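Local coordinates for kinase-associated protein B (Bacillus cereus, PDB 1Y71) that is of unknown function but is probably a small kinase-associated protein with an SH3-like beta sheet, at residues Val39-Gln48 against Tyr91-Gln102. Residues are numbered along the deposited sequence; the frame is centred on the assembly and turned at random.
Sequences VLAVLKHPVQ and YTESLKLALETQ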
loop_
_atom_site.group_PDB
_atom_site.type_symbol
_atom_site.label_atom_id
_atom_site.label_comp_id
_atom_site.label_asym_id
_atom_site.label_seq_id
_atom_site.Cartn_x
_atom_site.Cartn_y
_atom_site.Cartn_z
ATOM N N VAL B 39 4.996 -4.187 8.685
ATOM C CA VAL B 39 3.684 -3.526 8.611
ATOM C C VAL B 39 3.646 -2.537 7.438
ATOM O O VAL B 39 4.526 -1.673 7.287
ATOM C CB VAL B 39 3.334 -2.805 9.939
ATOM C CG1 VAL B 39 2.055 -1.956 9.817
ATOM C CG2 VAL B 39 3.198 -3.790 11.055
ATOM N N LEU B 40 2.614 -2.669 6.605
ATOM C CA LEU B 40 2.418 -1.733 5.487
ATOM C C LEU B 40 1.171 -0.853 5.589
ATOM O O LEU B 40 1.126 0.257 5.021
ATOM C CB LEU B 40 2.398 -2.495 4.159
ATOM C CG LEU B 40 3.661 -3.287 3.852
ATOM C CD1 LEU B 40 3.433 -4.210 2.627
ATOM C CD2 LEU B 40 4.942 -2.403 3.659
ATOM N N ALA B 41 0.135 -1.372 6.256
ATOM C CA ALA B 41 -1.119 -0.653 6.388
ATOM C C ALA B 41 -1.861 -1.137 7.616
ATOM O O ALA B 41 -1.606 -2.244 8.097
ATOM C CB ALA B 41 -1.978 -0.830 5.155
ATOM N N VAL B 42 -2.776 -0.298 8.104
ATOM C CA VAL B 42 -3.635 -0.621 9.236
ATOM C C VAL B 42 -5.072 -0.913 8.788
ATOM O O VAL B 42 -5.683 -0.104 8.116
ATOM C CB VAL B 42 -3.669 0.512 10.283
ATOM C CG1 VAL B 42 -4.460 0.045 11.565
ATOM C CG2 VAL B 42 -2.240 0.974 10.642
ATOM N N LEU B 43 -5.593 -2.075 9.183
ATOM C CA LEU B 43 -6.997 -2.441 8.956
ATOM C C LEU B 43 -7.869 -2.213 10.195
ATOM O O LEU B 43 -9.054 -1.833 10.081
ATOM C CB LEU B 43 -7.137 -3.923 8.533
ATOM C CG LEU B 43 -6.676 -4.335 7.145
ATOM C CD1 LEU B 43 -6.775 -5.860 6.994
ATOM C CD2 LEU B 43 -7.434 -3.608 6.029
ATOM N N LYS B 44 -7.301 -2.468 11.368
ATOM C CA LYS B 44 -8.049 -2.249 12.606
ATOM C C LYS B 44 -7.123 -1.682 13.646
ATOM O O LYS B 44 -6.045 -2.244 13.891
ATOM C CB LYS B 44 -8.710 -3.549 13.103
ATOM C CG LYS B 44 -9.362 -3.397 14.490
ATOM C CD LYS B 44 -9.712 -4.767 15.037
ATOM C CE LYS B 44 -10.627 -4.660 16.247
ATOM N NZ LYS B 44 -9.920 -4.974 17.522
ATOM N N HIS B 45 -7.510 -0.535 14.196
ATOM C CA HIS B 45 -6.735 0.113 15.245
ATOM C C HIS B 45 -6.970 -0.655 16.540
ATOM O O HIS B 45 -8.095 -1.131 16.787
ATOM C CB HIS B 45 -7.079 1.614 15.354
ATOM C CG HIS B 45 -6.086 2.398 16.153
ATOM N ND1 HIS B 45 -6.129 2.462 17.532
ATOM C CD2 HIS B 45 -5.013 3.134 15.775
ATOM C CE1 HIS B 45 -5.138 3.222 17.967
ATOM N NE2 HIS B 45 -4.435 3.630 16.923
ATOM N N PRO B 46 -5.900 -0.867 17.325
ATOM C CA PRO B 46 -6.051 -1.693 18.529
ATOM C C PRO B 46 -6.967 -1.083 19.597
ATOM O O PRO B 46 -7.152 0.148 19.672
ATOM C CB PRO B 46 -4.633 -1.770 19.088
ATOM C CG PRO B 46 -3.946 -0.547 18.522
ATOM C CD PRO B 46 -4.487 -0.474 17.122
ATOM N N VAL B 47 -7.490 -1.974 20.420
ATOM C CA VAL B 47 -8.364 -1.614 21.522
ATOM C C VAL B 47 -7.525 -0.882 22.565
ATOM O O VAL B 47 -6.343 -1.178 22.733
ATOM C CB VAL B 47 -9.024 -2.896 22.118
ATOM C CG1 VAL B 47 -10.120 -2.538 23.107
ATOM C CG2 VAL B 47 -9.700 -3.655 21.040
ATOM N N GLN B 48 -8.132 0.078 23.257
ATOM C CA GLN B 48 -7.433 0.840 24.290
ATOM C C GLN B 48 -7.681 0.274 25.685
ATOM O O GLN B 48 -8.633 -0.474 25.904
ATOM C CB GLN B 48 -7.890 2.304 24.242
ATOM C CG GLN B 48 -7.721 2.944 22.862
ATOM C CD GLN B 48 -6.298 2.852 22.349
ATOM O OE1 GLN B 48 -6.000 2.096 21.415
ATOM N NE2 GLN B 48 -5.407 3.618 22.955
ATOM N N TYR B 91 -0.399 3.742 4.133
ATOM C CA TYR B 91 -0.343 3.449 5.561
ATOM C C TYR B 91 -1.091 4.572 6.294
ATOM O O TYR B 91 -1.974 4.318 7.114
ATOM C CB TYR B 91 1.114 3.364 6.097
ATOM C CG TYR B 91 1.149 3.285 7.626
ATOM C CD1 TYR B 91 1.147 2.057 8.277
ATOM C CD2 TYR B 91 1.155 4.440 8.396
ATOM C CE1 TYR B 91 1.142 1.973 9.657
ATOM C CE2 TYR B 91 1.153 4.390 9.798
ATOM C CZ TYR B 91 1.152 3.163 10.419
ATOM O OH TYR B 91 1.139 3.127 11.791
ATOM N N THR B 92 -0.722 5.819 6.019
ATOM C CA THR B 92 -1.290 6.955 6.745
ATOM C C THR B 92 -2.797 7.093 6.580
ATOM O O THR B 92 -3.536 7.253 7.575
ATOM C CB THR B 92 -0.535 8.271 6.370
ATOM O OG1 THR B 92 0.798 8.147 6.856
ATOM C CG2 THR B 92 -1.193 9.520 6.982
ATOM N N GLU B 93 -3.274 6.984 5.340
ATOM C CA GLU B 93 -4.707 7.015 5.127
ATOM C C GLU B 93 -5.433 5.817 5.792
ATOM O O GLU B 93 -6.557 5.978 6.297
ATOM C CB GLU B 93 -5.044 7.107 3.648
ATOM C CG GLU B 93 -6.287 7.973 3.365
ATOM C CD GLU B 93 -6.209 9.438 3.887
ATOM O OE1 GLU B 93 -5.097 10.044 3.941
ATOM O OE2 GLU B 93 -7.280 9.987 4.232
ATOM N N SER B 94 -4.805 4.643 5.783
ATOM C CA SER B 94 -5.410 3.467 6.416
ATOM C C SER B 94 -5.537 3.674 7.941
ATOM O O SER B 94 -6.539 3.269 8.568
ATOM C CB SER B 94 -4.619 2.180 6.093
ATOM O OG SER B 94 -3.367 2.137 6.770
ATOM N N LEU B 95 -4.507 4.277 8.540
ATOM C CA LEU B 95 -4.508 4.584 9.977
ATOM C C LEU B 95 -5.604 5.572 10.318
ATOM O O LEU B 95 -6.344 5.403 11.331
ATOM C CB LEU B 95 -3.140 5.109 10.417
ATOM C CG LEU B 95 -2.907 5.575 11.876
ATOM C CD1 LEU B 95 -3.245 4.423 12.849
ATOM C CD2 LEU B 95 -1.430 6.093 12.103
ATOM N N LYS B 96 -5.707 6.620 9.490
ATOM C CA LYS B 96 -6.776 7.610 9.648
ATOM C C LYS B 96 -8.155 6.918 9.602
ATOM O O LYS B 96 -9.009 7.142 10.475
ATOM C CB LYS B 96 -6.655 8.718 8.580
ATOM C CG LYS B 96 -7.540 9.943 8.855
ATOM C CD LYS B 96 -7.420 10.996 7.692
ATOM C CE LYS B 96 -8.492 12.140 7.846
ATOM N NZ LYS B 96 -9.915 11.607 7.732
ATOM N N LEU B 97 -8.358 6.088 8.588
ATOM C CA LEU B 97 -9.600 5.313 8.444
ATOM C C LEU B 97 -9.871 4.371 9.605
ATOM O O LEU B 97 -10.955 4.434 10.217
ATOM C CB LEU B 97 -9.613 4.528 7.133
ATOM C CG LEU B 97 -10.855 3.673 6.835
ATOM C CD1 LEU B 97 -12.091 4.564 6.591
ATOM C CD2 LEU B 97 -10.645 2.735 5.637
ATOM N N ALA B 98 -8.906 3.517 9.931
ATOM C CA ALA B 98 -9.027 2.572 11.043
ATOM C C ALA B 98 -9.458 3.283 12.357
ATOM O O ALA B 98 -10.333 2.828 13.112
ATOM C CB ALA B 98 -7.696 1.829 11.242
ATOM N N LEU B 99 -8.852 4.423 12.605
ATOM C CA LEU B 99 -9.133 5.202 13.784
ATOM C C LEU B 99 -10.547 5.791 13.774
ATOM O O LEU B 99 -11.261 5.742 14.790
ATOM C CB LEU B 99 -8.105 6.323 13.895
ATOM C CG LEU B 99 -7.964 6.983 15.249
ATOM C CD1 LEU B 99 -7.520 5.953 16.256
ATOM C CD2 LEU B 99 -6.912 8.158 15.126
ATOM N N GLU B 100 -10.946 6.342 12.634
ATOM C CA GLU B 100 -12.305 6.909 12.519
ATOM C C GLU B 100 -13.353 5.812 12.709
ATOM O O GLU B 100 -14.356 6.005 13.438
ATOM C CB GLU B 100 -12.499 7.688 11.218
ATOM C CG GLU B 100 -11.824 9.066 11.291
ATOM C CD GLU B 100 -11.437 9.645 9.946
ATOM O OE1 GLU B 100 -11.738 9.022 8.886
ATOM O OE2 GLU B 100 -10.824 10.748 9.951
ATOM N N THR B 101 -13.079 4.636 12.135
ATOM C CA THR B 101 -13.949 3.461 12.295
ATOM C C THR B 101 -14.132 3.063 13.755
ATOM O O THR B 101 -15.278 2.869 14.225
ATOM C CB THR B 101 -13.449 2.263 11.414
ATOM O OG1 THR B 101 -13.549 2.653 10.056
ATOM C CG2 THR B 101 -14.237 0.958 11.618
ATOM N N GLN B 102 -13.021 2.971 14.479
ATOM C CA GLN B 102 -13.065 2.611 15.880
ATOM C C GLN B 102 -13.818 3.656 16.709
ATOM O O GLN B 102 -14.621 3.313 17.596
ATOM C CB GLN B 102 -11.664 2.454 16.447
ATOM C CG GLN B 102 -11.651 1.921 17.897
ATOM C CD GLN B 102 -10.254 1.696 18.395
ATOM O OE1 GLN B 102 -9.286 2.145 17.777
ATOM N NE2 GLN B 102 -10.123 0.962 19.474
HETATM O O HOH W 1 1.596 1.784 2.745
HETATM O O HOH W 2 -7.827 1.194 7.301
HETATM O O HOH W 3 -10.369 0.302 13.627
#
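S94 OG takes the backbone N-H of V42 in a nearly straight bond, N to OG 2.8 Å, and donates its own proton to Y91 O one turn back, 2.6 Å from OG. A chi1 of 72° sets OG between the backbone N and carbonyl carbon of S94, from where it reaches both V42 N and Y91 O. The S94 hydroxyl thus ties the strand to the first turn of the helix, and Y91 O accepts from both S94 OG and L95 N. Beside it, water 2 donates to both V42 O and S94 O, and farther along water 3 accepts from H45 N and donates to A98 O. V42 spreads over the helix: CG1 rests on A98 CB at 3.7 Å, while CG2 meets Y91 CE1 and, more loosely, L95 CD1. The Y91 ring has V39 CG1 near its edge, and its hydroxyl reaches L68 O. Strand 34-42 belongs to the antiparallel sheet of this SH3-clan protein; its residues 39-42 and helix 91-102 run at 37° to each other. Classic beta bulges at L40 and A41, facing I24, and at L43 and K44, facing K22, lie along this side of the contact. The H45 ring is sandwiched: L99 CD1 makes a CH-pi contact 3.7 Å from the centroid over one face, P46 CD lies toward the rim of the other, and L95 CD1 sits at the edge. Y128 OH bonds to H45 NE2, and L124 of helix 112-127 also touches the side chain. Q102, extended beyond CG, reaches back to the loop; its NE2 donates to P46 O at 3.1 Å from above the carbonyl plane, while H45 ND1 is shared in two weak bonds, to Q102 OE1 and to P46 O, with the imidazole and amide planes tilted against each other.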